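Local structure of alpha-rhamnosidase (Dictyoglomus thermophilum, 6I60) at residues Met140-Trp145 against Gly335-Glu340; Lys225-Thr230 against Glu331-Lys336; Ile469-Leu474 against Leu857-Ala862; Phe849-Val854 against Val871-Gln876. The protein probably hydrolyses terminal, non-reducing alpha-L-rhamnose residues from alpha-L-rhamnosides, acting as a glycoside hydrolase. All blocks are in the same frame, centred on the assembly; numbering follows the deposited sequence.

How the interactions relate
Going from the N terminus, interaction 1 starts in the loop after strand 133-137 of the immunoglobulin-like region and closes at 335-340. Interaction 2 opens inside that loop, at 225-230, and closes at 331-336, so both end on the same piece of chain, sharing Gly335 and Lys336; together they seat strand 336-338 beside strand 226-233 and against the 140-145 loop. Interactions 3 and 4 follow on the opposite side of the chain's centre. Their segments alternate along the sequence, so they cross: interaction 3 ties the start of the six-hairpin glycosidase domain to a sheet of the C-terminal domain, and interaction 4 joins the two sheets of that domain.

Interaction 1: Met140-Trp145 against Gly335-Glu340; sequences MNEENW and GKLYSE
Leu337 carries this contact, pointing from strand 336-338 into the bend of the Met140-Trp145 loop. Its CB lies 4.4 Å from NE1 of Trp145. Next comes CG, set beside the backbone N and anti to the carbonyl carbon (chi1 -76°), which sends the two methyls different ways. CD1 turns to the carboxylate of Glu142, with OE1 4.1 Å away. CD2 goes over one face of the Trp145 indole, near the rim of the six-membered ring, and stands 4.2 Å from CZ2.

Glu142 arrives with CG anti to its backbone N and the chain extended beyond, and this brings its carboxylate up to the strand backbone. Glu142 OE1 lies 3.7 Å from Leu337 N, too far to count as a hydrogen bond. The ammonium of Lys336 is nearby, NZ lying 4.7 Å from Glu142 OE1; the charges are opposite but do not touch, so any attraction is probably modest. Leu337 thus lies against both the indole and the end of the Glu142 chain.

Ile266 of strand 264-273 touches both Trp145 and Leu337, and Tyr229 meets the indole edge-to-face. This is a loop laid on a sheet edge: the chain leaving the immunoglobulin-like strand 133-137 rests on the outermost strand, 336-338, of a mixed five-stranded sheet.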
loop_
_atom_site.group_PDB
_atom_site.type_symbol
_atom_site.label_atom_id
_atom_site.label_comp_id
_atom_site.label_asym_id
_atom_site.label_seq_id
_atom_site.Cartn_x
_atom_site.Cartn_y
_atom_site.Cartn_z
ATOM N N MET A 140 -11.786 4.872 21.742
ATOM C CA MET A 140 -13.062 4.512 21.220
ATOM C C MET A 140 -13.958 5.633 20.881
ATOM O O MET A 140 -14.815 6.038 21.647
ATOM C CB MET A 140 -13.768 3.530 22.131
ATOM C CG MET A 140 -13.162 2.157 22.097
ATOM S SD MET A 140 -14.190 1.084 21.125
ATOM C CE MET A 140 -15.743 1.375 21.928
ATOM N N ASN A 141 -13.792 6.058 19.651
ATOM C CA ASN A 141 -14.593 7.090 19.086
ATOM C C ASN A 141 -14.687 8.320 19.986
ATOM O O ASN A 141 -15.767 8.654 20.440
ATOM C CB ASN A 141 -15.996 6.550 18.708
ATOM C CG ASN A 141 -15.955 5.230 17.921
ATOM O OD1 ASN A 141 -15.258 4.284 18.274
ATOM N ND2 ASN A 141 -16.748 5.164 16.862
ATOM N N GLU A 142 -13.545 8.934 20.269
ATOM C CA GLU A 142 -13.475 10.175 21.010
ATOM C C GLU A 142 -14.305 10.202 22.284
ATOM O O GLU A 142 -14.955 11.202 22.601
ATOM C CB GLU A 142 -13.934 11.266 20.057
ATOM C CG GLU A 142 -13.656 12.684 20.471
ATOM C CD GLU A 142 -14.099 13.634 19.399
ATOM O OE1 GLU A 142 -13.654 13.463 18.259
ATOM O OE2 GLU A 142 -14.918 14.523 19.680
ATOM N N GLU A 143 -14.258 9.095 23.016
ATOM C CA GLU A 143 -15.043 8.899 24.237
ATOM C C GLU A 143 -14.525 9.835 25.326
ATOM O O GLU A 143 -13.758 9.450 26.213
ATOM C CB GLU A 143 -14.986 7.443 24.680
ATOM C CG GLU A 143 -16.314 6.713 24.581
ATOM C CD GLU A 143 -17.190 6.915 25.806
ATOM O OE1 GLU A 143 -18.136 6.123 25.993
ATOM O OE2 GLU A 143 -16.935 7.864 26.580
ATOM N N ASN A 144 -14.978 11.091 25.255
ATOM C CA ASN A 144 -14.612 12.124 26.220
ATOM C C ASN A 144 -13.097 12.224 26.354
ATOM O O ASN A 144 -12.514 11.687 27.302
ATOM C CB ASN A 144 -15.260 11.842 27.579
ATOM C CG ASN A 144 -15.091 12.990 28.560
ATOM O OD1 ASN A 144 -14.450 12.842 29.600
ATOM N ND2 ASN A 144 -15.669 14.140 28.231
ATOM N N TRP A 145 -12.454 12.915 25.408
ATOM C CA TRP A 145 -10.997 12.924 25.352
ATOM C C TRP A 145 -10.365 13.696 26.503
ATOM O O TRP A 145 -9.187 13.468 26.801
ATOM C CB TRP A 145 -10.528 13.502 24.017
ATOM C CG TRP A 145 -10.082 12.451 23.047
ATOM C CD1 TRP A 145 -10.877 11.587 22.354
ATOM C CD2 TRP A 145 -8.733 12.146 22.669
ATOM N NE1 TRP A 145 -10.110 10.764 21.565
ATOM C CE2 TRP A 145 -8.790 11.088 21.739
ATOM C CE3 TRP A 145 -7.485 12.667 23.023
ATOM C CZ2 TRP A 145 -7.647 10.540 21.162
ATOM C CZ3 TRP A 145 -6.351 12.122 22.447
ATOM C CH2 TRP A 145 -6.440 11.068 21.527
ATOM N N GLY A 335 -11.279 17.535 12.596
ATOM C CA GLY A 335 -11.551 16.159 12.242
ATOM C C GLY A 335 -11.785 15.272 13.451
ATOM O O GLY A 335 -11.257 15.510 14.534
ATOM N N LYS A 336 -12.599 14.241 13.247
ATOM C CA LYS A 336 -12.826 13.252 14.290
ATOM C C LYS A 336 -11.563 12.431 14.510
ATOM O O LYS A 336 -10.909 11.998 13.557
ATOM C CB LYS A 336 -13.995 12.339 13.919
ATOM C CG LYS A 336 -15.256 13.079 13.495
ATOM C CD LYS A 336 -16.102 13.472 14.695
ATOM C CE LYS A 336 -16.644 14.884 14.546
ATOM N NZ LYS A 336 -15.570 15.908 14.669
ATOM N N LEU A 337 -11.217 12.221 15.776
ATOM C CA LEU A 337 -9.984 11.531 16.138
ATOM C C LEU A 337 -10.264 10.034 16.221
ATOM O O LEU A 337 -10.958 9.572 17.131
ATOM C CB LEU A 337 -9.426 12.078 17.448
ATOM C CG LEU A 337 -8.743 13.444 17.303
ATOM C CD1 LEU A 337 -9.730 14.584 17.516
ATOM C CD2 LEU A 337 -7.558 13.574 18.247
ATOM N N TYR A 338 -9.722 9.284 15.266
ATOM C CA TYR A 338 -9.936 7.851 15.133
ATOM C C TYR A 338 -8.602 7.122 15.238
ATOM O O TYR A 338 -7.528 7.721 15.133
ATOM C CB TYR A 338 -10.619 7.529 13.797
ATOM C CG TYR A 338 -11.372 6.219 13.764
ATOM C CD1 TYR A 338 -12.516 6.031 14.529
ATOM C CD2 TYR A 338 -10.949 5.175 12.951
ATOM C CE1 TYR A 338 -13.213 4.836 14.493
ATOM C CE2 TYR A 338 -11.638 3.976 12.907
ATOM C CZ TYR A 338 -12.769 3.813 13.680
ATOM O OH TYR A 338 -13.457 2.624 13.640
ATOM N N SER A 339 -8.675 5.809 15.444
ATOM C CA SER A 339 -7.489 4.959 15.539
ATOM C C SER A 339 -7.680 3.761 14.615
ATOM O O SER A 339 -8.321 2.774 14.989
ATOM C CB SER A 339 -7.240 4.513 16.975
ATOM O OG SER A 339 -6.068 3.720 17.060
ATOM N N GLU A 340 -7.121 3.849 13.413
ATOM C CA GLU A 340 -7.195 2.763 12.448
ATOM C C GLU A 340 -6.011 1.823 12.630
ATOM O O GLU A 340 -4.900 2.258 12.946
ATOM C CB GLU A 340 -7.218 3.307 11.019
ATOM C CG GLU A 340 -8.449 4.137 10.690
ATOM C CD GLU A 340 -8.857 4.015 9.237
ATOM O OE1 GLU A 340 -9.082 5.060 8.589
ATOM O OE2 GLU A 340 -8.951 2.872 8.740
#

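Interaction 2: Lys225-Thr230 against Glu331-Lys336; sequences KRVLYT and EPPGGK
Val227 and Lys336 meet through their backbones: Val227 N gives its hydrogen to Lys336 O at 3.0 Å, nearly straight at 165°, but from above the carbonyl plane, 43° out of it. A weak partner bond runs from Lys336 N to Lys225 O at 3.4 Å. Between them sits Arg226, bridged in parallel to Lys336, and its CA adds a CH...O contact of 3.3 Å to Lys336 O.

The close backbone approach depends on Gly335, whose CA lies 3.5 Å from Arg226 N; a CB at that position would run into Arg226 N and the carbonyl carbon of Lys225.

Apolar contact is small. CG2 of Val227 meets CG of Pro333 at 4.1 Å, the valine lying roughly square across the proline, with Leu199 of strand 189-199 touching both.

Charged partners lie outside the pair. Arg226 forms salt bridges from NE to Asp536, from NH2 to Asp533 and from NH1 to Glu340.

Read together, the backbone bond and the glycine let the chain come close at the start of strand 336-338, where Tyr338 continues the pairing, while the arginine spends its charge on three acids, among them Asp533 in helix 524-535 and Asp536 just past its end.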
loop_
_atom_site.group_PDB
_atom_site.type_symbol
_atom_site.label_atom_id
_atom_site.label_comp_id
_atom_site.label_asym_id
_atom_site.label_seq_id
_atom_site.Cartn_x
_atom_site.Cartn_y
_atom_site.Cartn_z
ATOM N N LYS A 225 -11.178 16.520 8.268
ATOM C CA LYS A 225 -12.237 15.524 8.367
ATOM C C LYS A 225 -11.917 14.393 9.332
ATOM O O LYS A 225 -12.841 13.781 9.877
ATOM C CB LYS A 225 -12.540 14.933 6.984
ATOM C CG LYS A 225 -13.257 15.889 6.041
ATOM C CD LYS A 225 -14.644 15.372 5.683
ATOM C CE LYS A 225 -15.467 16.431 4.962
ATOM N NZ LYS A 225 -16.897 16.420 5.388
ATOM N N ARG A 226 -10.637 14.103 9.565
ATOM C CA ARG A 226 -10.266 13.007 10.450
ATOM C C ARG A 226 -8.789 13.119 10.791
ATOM O O ARG A 226 -7.978 13.473 9.933
ATOM C CB ARG A 226 -10.560 11.650 9.799
ATOM C CG ARG A 226 -9.568 10.557 10.141
ATOM C CD ARG A 226 -10.063 9.222 9.635
ATOM N NE ARG A 226 -10.468 9.325 8.241
ATOM C CZ ARG A 226 -10.072 8.496 7.286
ATOM N NH1 ARG A 226 -9.259 7.487 7.569
ATOM N NH2 ARG A 226 -10.493 8.680 6.046
ATOM N N VAL A 227 -8.454 12.820 12.045
ATOM C CA VAL A 227 -7.077 12.801 12.525
ATOM C C VAL A 227 -6.838 11.458 13.200
ATOM O O VAL A 227 -7.473 11.151 14.216
ATOM C CB VAL A 227 -6.785 13.954 13.501
ATOM C CG1 VAL A 227 -5.374 13.829 14.061
ATOM C CG2 VAL A 227 -6.979 15.301 12.815
ATOM N N LEU A 228 -5.929 10.661 12.643
ATOM C CA LEU A 228 -5.613 9.356 13.212
ATOM C C LEU A 228 -4.610 9.520 14.347
ATOM O O LEU A 228 -3.480 9.968 14.123
ATOM C CB LEU A 228 -5.056 8.418 12.144
ATOM C CG LEU A 228 -5.758 8.394 10.789
ATOM C CD1 LEU A 228 -4.878 7.715 9.757
ATOM C CD2 LEU A 228 -7.096 7.685 10.901
ATOM N N TYR A 229 -5.015 9.156 15.559
ATOM C CA TYR A 229 -4.120 9.175 16.706
ATOM C C TYR A 229 -3.522 7.790 16.920
ATOM O O TYR A 229 -4.097 6.775 16.521
ATOM C CB TYR A 229 -4.847 9.644 17.971
ATOM C CG TYR A 229 -5.838 8.654 18.544
ATOM C CD1 TYR A 229 -7.144 8.600 18.077
ATOM C CD2 TYR A 229 -5.471 7.783 19.564
ATOM C CE1 TYR A 229 -8.054 7.699 18.599
ATOM C CE2 TYR A 229 -6.373 6.881 20.092
ATOM C CZ TYR A 229 -7.663 6.843 19.606
ATOM O OH TYR A 229 -8.563 5.946 20.130
ATOM N N THR A 230 -2.352 7.762 17.549
ATOM C CA THR A 230 -1.633 6.528 17.830
ATOM C C THR A 230 -1.604 6.278 19.333
ATOM O O THR A 230 -1.424 7.209 20.124
ATOM C CB THR A 230 -0.204 6.591 17.281
ATOM O OG1 THR A 230 -0.237 6.958 15.896
ATOM C CG2 THR A 230 0.489 5.245 17.424
ATOM N N GLU A 331 -6.981 25.756 18.350
ATOM C CA GLU A 331 -8.205 25.435 17.643
ATOM C C GLU A 331 -8.068 24.016 17.105
ATOM O O GLU A 331 -7.090 23.725 16.405
ATOM C CB GLU A 331 -8.453 26.428 16.514
ATOM C CG GLU A 331 -9.225 27.661 16.942
ATOM C CD GLU A 331 -10.175 28.149 15.869
ATOM O OE1 GLU A 331 -11.061 27.367 15.461
ATOM O OE2 GLU A 331 -10.039 29.313 15.436
ATOM N N PRO A 332 -8.985 23.106 17.425
ATOM C CA PRO A 332 -8.865 21.724 16.937
ATOM C C PRO A 332 -8.820 21.682 15.421
ATOM O O PRO A 332 -9.320 22.598 14.751
ATOM C CB PRO A 332 -10.133 21.041 17.481
ATOM C CG PRO A 332 -11.055 22.163 17.865
ATOM C CD PRO A 332 -10.172 23.296 18.271
ATOM N N PRO A 333 -8.219 20.639 14.839
ATOM C CA PRO A 333 -8.140 20.560 13.370
ATOM C C PRO A 333 -9.489 20.374 12.698
ATOM O O PRO A 333 -9.573 20.529 11.472
ATOM C CB PRO A 333 -7.230 19.345 13.124
ATOM C CG PRO A 333 -6.648 18.988 14.466
ATOM C CD PRO A 333 -7.611 19.470 15.491
ATOM N N GLY A 334 -10.538 20.053 13.455
ATOM C CA GLY A 334 -11.867 19.878 12.919
ATOM C C GLY A 334 -12.246 18.445 12.625
ATOM O O GLY A 334 -13.434 18.163 12.429
ATOM N N GLY A 335 -11.279 17.535 12.596
ATOM C CA GLY A 335 -11.551 16.159 12.242
ATOM C C GLY A 335 -11.785 15.272 13.451
ATOM O O GLY A 335 -11.257 15.510 14.534
ATOM N N LYS A 336 -12.599 14.241 13.247
ATOM C CA LYS A 336 -12.826 13.252 14.290
ATOM C C LYS A 336 -11.563 12.431 14.510
ATOM O O LYS A 336 -10.909 11.998 13.557
ATOM C CB LYS A 336 -13.995 12.339 13.919
ATOM C CG LYS A 336 -15.256 13.079 13.495
ATOM C CD LYS A 336 -16.102 13.472 14.695
ATOM C CE LYS A 336 -16.644 14.884 14.546
ATOM N NZ LYS A 336 -15.570 15.908 14.669
#

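Interaction 3: Ile469-Leu474 against Leu857-Ala862; sequences ICSNEL and LKYAKA
The phenol ring of Tyr859 receives Ser471 over one face: Ser471 CB stands 3.8 Å from the ring centroid and only 16° off the normal, a CH-pi contact, and Ser471 CA lies over the same face nearer the rim. The carbonyl O of Cys470 approaches obliquely, 3.4 Å from CE1 of Tyr859. The ring reaches this place because CG sits between the backbone N and the carbonyl carbon (chi1 61°), folding it back over the facing chain.

Along the strands the backbones run antiparallel. Ile469 and Lys861 form a hydrogen-bonded pair, with both N...O distances (Ile469 N to Lys861 O, and Lys861 N to Ile469 O) at 3.2 Å, each donor nearly along the C=O axis. Cys470 and Ala860 follow as a non-hydrogen-bonded pair. The ladder then frays: Ser471 N reaches Tyr859 O through a weak, bent bond (131°), and Ser471 OG accepts a weak one from Lys858 N at 3.3 Å.

CD2 of Leu857 lies 3.6 Å from Cys470 SG and 3.8 Å from Asn472 CB. Asn472 is the N-cap of the next helix, its OD1 taking the amide of Ile475.

So the strand leading into helix 473-488 of the six-hairpin glycosidase domain is added to the edge of a C-terminal-domain sheet, beside strand 859-866; Ile834 of helix 826-835 covers Cys470 and Leu857, and Trp875 of strand 869-877 backs Leu857 and Ala860.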
loop_
_atom_site.group_PDB
_atom_site.type_symbol
_atom_site.label_atom_id
_atom_site.label_comp_id
_atom_site.label_asym_id
_atom_site.label_seq_id
_atom_site.Cartn_x
_atom_site.Cartn_y
_atom_site.Cartn_z
ATOM N N ILE A 469 9.951 -15.765 -8.986
ATOM C CA ILE A 469 11.235 -15.904 -9.658
ATOM C C ILE A 469 11.001 -16.569 -11.008
ATOM O O ILE A 469 10.119 -17.420 -11.163
ATOM C CB ILE A 469 12.258 -16.694 -8.807
ATOM C CG1 ILE A 469 13.672 -16.538 -9.379
ATOM C CG2 ILE A 469 11.857 -18.161 -8.689
ATOM C CD1 ILE A 469 14.778 -16.869 -8.396
ATOM N N CYS A 470 11.793 -16.159 -11.994
ATOM C CA CYS A 470 11.620 -16.595 -13.368
ATOM C C CYS A 470 12.921 -17.184 -13.889
ATOM O O CYS A 470 13.999 -16.957 -13.333
ATOM C CB CYS A 470 11.183 -15.427 -14.264
ATOM S SG CYS A 470 10.144 -15.886 -15.649
ATOM N N SER A 471 12.805 -17.958 -14.969
ATOM C CA SER A 471 13.984 -18.377 -15.714
ATOM C C SER A 471 14.573 -17.228 -16.525
ATOM O O SER A 471 15.759 -17.269 -16.870
ATOM C CB SER A 471 13.636 -19.555 -16.626
ATOM O OG SER A 471 14.401 -19.533 -17.818
ATOM N N ASN A 472 13.771 -16.211 -16.827
ATOM C CA ASN A 472 14.225 -15.022 -17.537
ATOM C C ASN A 472 14.721 -14.004 -16.514
ATOM O O ASN A 472 13.965 -13.591 -15.629
ATOM C CB ASN A 472 13.086 -14.450 -18.386
ATOM C CG ASN A 472 13.470 -13.177 -19.125
ATOM O OD1 ASN A 472 13.695 -12.133 -18.515
ATOM N ND2 ASN A 472 13.520 -13.257 -20.450
ATOM N N GLU A 473 15.991 -13.606 -16.632
ATOM C CA GLU A 473 16.562 -12.681 -15.658
ATOM C C GLU A 473 16.098 -11.249 -15.886
ATOM O O GLU A 473 16.004 -10.475 -14.926
ATOM C CB GLU A 473 18.091 -12.749 -15.693
ATOM C CG GLU A 473 18.777 -11.998 -14.557
ATOM C CD GLU A 473 18.434 -12.555 -13.184
ATOM O OE1 GLU A 473 18.548 -11.801 -12.193
ATOM O OE2 GLU A 473 18.054 -13.742 -13.095
ATOM N N LEU A 474 15.808 -10.878 -17.134
ATOM C CA LEU A 474 15.279 -9.543 -17.399
ATOM C C LEU A 474 13.924 -9.351 -16.731
ATOM O O LEU A 474 13.634 -8.275 -16.195
ATOM C CB LEU A 474 15.176 -9.307 -18.907
ATOM C CG LEU A 474 14.351 -8.101 -19.361
ATOM C CD1 LEU A 474 15.071 -6.804 -19.034
ATOM C CD2 LEU A 474 14.049 -8.184 -20.847
ATOM N N LEU A 857 11.285 -19.852 -21.705
ATOM C CA LEU A 857 11.204 -20.020 -20.261
ATOM C C LEU A 857 11.409 -21.480 -19.881
ATOM O O LEU A 857 10.887 -22.389 -20.533
ATOM C CB LEU A 857 9.850 -19.532 -19.743
ATOM C CG LEU A 857 9.641 -18.018 -19.699
ATOM C CD1 LEU A 857 8.276 -17.681 -19.119
ATOM C CD2 LEU A 857 10.747 -17.345 -18.905
ATOM N N LYS A 858 12.176 -21.702 -18.815
ATOM C CA LYS A 858 12.443 -23.043 -18.316
ATOM C C LYS A 858 11.776 -23.339 -16.983
ATOM O O LYS A 858 11.398 -24.487 -16.740
ATOM C CB LYS A 858 13.954 -23.269 -18.178
ATOM C CG LYS A 858 14.746 -22.968 -19.441
ATOM C CD LYS A 858 16.176 -23.482 -19.337
ATOM C CE LYS A 858 17.119 -22.409 -18.809
ATOM N NZ LYS A 858 17.608 -21.512 -19.895
ATOM N N TYR A 859 11.616 -22.338 -16.120
ATOM C CA TYR A 859 10.980 -22.533 -14.826
ATOM C C TYR A 859 10.371 -21.217 -14.366
ATOM O O TYR A 859 10.717 -20.142 -14.863
ATOM C CB TYR A 859 11.977 -23.058 -13.781
ATOM C CG TYR A 859 13.143 -22.129 -13.522
ATOM C CD1 TYR A 859 13.038 -21.090 -12.606
ATOM C CD2 TYR A 859 14.349 -22.289 -14.195
ATOM C CE1 TYR A 859 14.096 -20.234 -12.370
ATOM C CE2 TYR A 859 15.417 -21.439 -13.961
ATOM C CZ TYR A 859 15.285 -20.414 -13.047
ATOM O OH TYR A 859 16.338 -19.563 -12.806
ATOM N N ALA A 860 9.459 -21.317 -13.400
ATOM C CA ALA A 860 8.841 -20.156 -12.775
ATOM C C ALA A 860 8.097 -20.614 -11.531
ATOM O O ALA A 860 7.538 -21.714 -11.511
ATOM C CB ALA A 860 7.880 -19.439 -13.733
ATOM N N LYS A 861 8.094 -19.771 -10.501
ATOM C CA LYS A 861 7.406 -20.099 -9.262
ATOM C C LYS A 861 6.832 -18.835 -8.641
ATOM O O LYS A 861 7.487 -17.789 -8.629
ATOM C CB LYS A 861 8.336 -20.783 -8.253
ATOM C CG LYS A 861 7.820 -20.709 -6.819
ATOM C CD LYS A 861 8.917 -20.919 -5.801
ATOM C CE LYS A 861 8.345 -21.374 -4.467
ATOM N NZ LYS A 861 9.392 -21.926 -3.558
ATOM N N ALA A 862 5.609 -18.944 -8.128
ATOM C CA ALA A 862 5.009 -17.912 -7.293
ATOM C C ALA A 862 4.511 -18.569 -6.018
ATOM O O ALA A 862 3.741 -19.532 -6.075
ATOM C CB ALA A 862 3.865 -17.200 -8.017
#

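Interaction 4: Phe849-Val854 against Val871-Gln876; sequences FEPHPV and VEINWQ
The beta-sandwich of the C-terminal domain closes here, where Pro851, Pro853 and Phe849, in the segment leaving strand 846-849 of one sheet, pack on Trp875 and Ile873 of strand 869-877 in the other. Both prolines lie over the same face of the Trp875 indole. CB of Pro851 sits above the five-membered ring, 3.9 Å from its centroid, and CB of Pro853 above the six-membered ring, 3.5 Å from CZ3 of Trp875; both are CH-pi contacts. Further along, CD1 of Ile873 meets the edge of the Phe849 ring in its plane, 3.6 Å from CD1 of that ring. Val871 CG1 touches Phe849 CE1 at 4.1 Å.

NE1 of Trp875 donates to the carbonyl O of Ile834, which together with the prolines helps to hold the indole's rotation. With an alanine here in place of Trp875, both prolines would probably lose their flat partner and the Ile834 carbonyl its donor, leaving a gap between the segments.

His852 and Glu850 turn away from the strand and hydrogen-bond to each other. The chemistry is thus mostly apolar contact between the segments, with the indole N-H satisfied by Ile834, and Glu850 and His852 by each other and by His897 and Asp777 respectively.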
loop_
_atom_site.group_PDB
_atom_site.type_symbol
_atom_site.label_atom_id
_atom_site.label_comp_id
_atom_site.label_asym_id
_atom_site.label_seq_id
_atom_site.Cartn_x
_atom_site.Cartn_y
_atom_site.Cartn_z
ATOM N N PHE A 849 -4.560 -22.857 -11.074
ATOM C CA PHE A 849 -3.140 -23.074 -11.352
ATOM C C PHE A 849 -2.995 -23.303 -12.853
ATOM O O PHE A 849 -3.056 -24.434 -13.336
ATOM C CB PHE A 849 -2.597 -24.251 -10.548
ATOM C CG PHE A 849 -2.668 -24.059 -9.058
ATOM C CD1 PHE A 849 -1.683 -23.348 -8.390
ATOM C CD2 PHE A 849 -3.712 -24.598 -8.324
ATOM C CE1 PHE A 849 -1.743 -23.174 -7.020
ATOM C CE2 PHE A 849 -3.776 -24.427 -6.953
ATOM C CZ PHE A 849 -2.788 -23.714 -6.300
ATOM N N GLU A 850 -2.800 -22.215 -13.601
ATOM C CA GLU A 850 -2.703 -22.259 -15.060
ATOM C C GLU A 850 -1.383 -21.641 -15.499
ATOM O O GLU A 850 -1.317 -20.437 -15.795
ATOM C CB GLU A 850 -3.885 -21.540 -15.707
ATOM C CG GLU A 850 -3.919 -21.640 -17.219
ATOM C CD GLU A 850 -4.944 -20.713 -17.834
ATOM O OE1 GLU A 850 -6.148 -20.881 -17.543
ATOM O OE2 GLU A 850 -4.546 -19.815 -18.603
ATOM N N PRO A 851 -0.309 -22.423 -15.567
ATOM C CA PRO A 851 0.978 -21.877 -16.003
ATOM C C PRO A 851 1.017 -21.654 -17.504
ATOM O O PRO A 851 0.314 -22.309 -18.278
ATOM C CB PRO A 851 1.978 -22.959 -15.581
ATOM C CG PRO A 851 1.188 -24.221 -15.624
ATOM C CD PRO A 851 -0.224 -23.857 -15.237
ATOM N N HIS A 852 1.858 -20.706 -17.911
ATOM C CA HIS A 852 2.025 -20.341 -19.316
ATOM C C HIS A 852 3.507 -20.388 -19.659
ATOM O O HIS A 852 4.201 -19.363 -19.608
ATOM C CB HIS A 852 1.436 -18.960 -19.603
ATOM C CG HIS A 852 -0.062 -18.934 -19.611
ATOM N ND1 HIS A 852 -0.794 -18.625 -20.737
ATOM C CD2 HIS A 852 -0.964 -19.184 -18.633
ATOM C CE1 HIS A 852 -2.082 -18.683 -20.451
ATOM N NE2 HIS A 852 -2.212 -19.021 -19.181
ATOM N N PRO A 853 4.028 -21.563 -20.013
ATOM C CA PRO A 853 5.447 -21.654 -20.385
ATOM C C PRO A 853 5.686 -21.204 -21.817
ATOM O O PRO A 853 5.626 -22.010 -22.751
ATOM C CB PRO A 853 5.765 -23.142 -20.196
ATOM C CG PRO A 853 4.442 -23.850 -20.302
ATOM C CD PRO A 853 3.326 -22.849 -20.150
ATOM N N VAL A 854 5.958 -19.916 -22.001
ATOM C CA VAL A 854 6.091 -19.326 -23.323
ATOM C C VAL A 854 7.555 -18.976 -23.571
ATOM O O VAL A 854 8.378 -18.950 -22.655
ATOM C CB VAL A 854 5.192 -18.087 -23.489
ATOM C CG1 VAL A 854 3.748 -18.508 -23.681
ATOM C CG2 VAL A 854 5.328 -17.184 -22.279
ATOM N N VAL A 871 -0.092 -20.411 -0.683
ATOM C CA VAL A 871 -0.436 -20.833 -2.035
ATOM C C VAL A 871 0.842 -20.827 -2.863
ATOM O O VAL A 871 1.567 -19.825 -2.884
ATOM C CB VAL A 871 -1.502 -19.917 -2.666
ATOM C CG1 VAL A 871 -1.826 -20.374 -4.082
ATOM C CG2 VAL A 871 -2.758 -19.887 -1.808
ATOM N N GLU A 872 1.119 -21.939 -3.541
ATOM C CA GLU A 872 2.376 -22.096 -4.260
ATOM C C GLU A 872 2.134 -22.757 -5.610
ATOM O O GLU A 872 1.259 -23.615 -5.753
ATOM C CB GLU A 872 3.382 -22.925 -3.449
ATOM C CG GLU A 872 4.818 -22.817 -3.934
ATOM C CD GLU A 872 5.800 -23.481 -2.992
ATOM O OE1 GLU A 872 6.203 -22.835 -2.000
ATOM O OE2 GLU A 872 6.168 -24.649 -3.242
ATOM N N ILE A 873 2.924 -22.345 -6.601
ATOM C CA ILE A 873 2.928 -22.965 -7.922
ATOM C C ILE A 873 4.371 -23.054 -8.404
ATOM O O ILE A 873 5.143 -22.101 -8.257
ATOM C CB ILE A 873 2.059 -22.188 -8.933
ATOM C CG1 ILE A 873 2.063 -22.891 -10.293
ATOM C CG2 ILE A 873 2.526 -20.742 -9.066
ATOM C CD1 ILE A 873 0.728 -22.858 -11.003
ATOM N N ASN A 874 4.742 -24.210 -8.949
ATOM C CA ASN A 874 6.063 -24.433 -9.517
ATOM C C ASN A 874 5.903 -25.243 -10.790
ATOM O O ASN A 874 5.103 -26.181 -10.831
ATOM C CB ASN A 874 6.992 -25.188 -8.554
ATOM C CG ASN A 874 7.018 -24.587 -7.164
ATOM O OD1 ASN A 874 7.923 -23.829 -6.824
ATOM N ND2 ASN A 874 6.033 -24.939 -6.346
ATOM N N TRP A 875 6.660 -24.888 -11.826
ATOM C CA TRP A 875 6.637 -25.667 -13.055
ATOM C C TRP A 875 8.000 -25.620 -13.726
ATOM O O TRP A 875 8.692 -24.598 -13.681
ATOM C CB TRP A 875 5.545 -25.180 -14.021
ATOM C CG TRP A 875 5.698 -23.768 -14.509
ATOM C CD1 TRP A 875 5.087 -22.657 -14.006
ATOM C CD2 TRP A 875 6.493 -23.320 -15.616
ATOM N NE1 TRP A 875 5.458 -21.546 -14.722
ATOM C CE2 TRP A 875 6.321 -21.925 -15.715
ATOM C CE3 TRP A 875 7.338 -23.963 -16.527
ATOM C CZ2 TRP A 875 6.962 -21.160 -16.690
ATOM C CZ3 TRP A 875 7.975 -23.203 -17.492
ATOM C CH2 TRP A 875 7.782 -21.816 -17.567
ATOM N N GLN A 876 8.381 -26.743 -14.336
ATOM C CA GLN A 876 9.612 -26.871 -15.101
ATOM C C GLN A 876 9.277 -27.430 -16.474
ATOM O O GLN A 876 8.414 -28.304 -16.602
ATOM C CB GLN A 876 10.619 -27.792 -14.404
ATOM C CG GLN A 876 11.559 -27.091 -13.444
ATOM C CD GLN A 876 12.309 -28.068 -12.559
ATOM O OE1 GLN A 876 12.219 -28.008 -11.330
ATOM N NE2 GLN A 876 13.053 -28.978 -13.180
#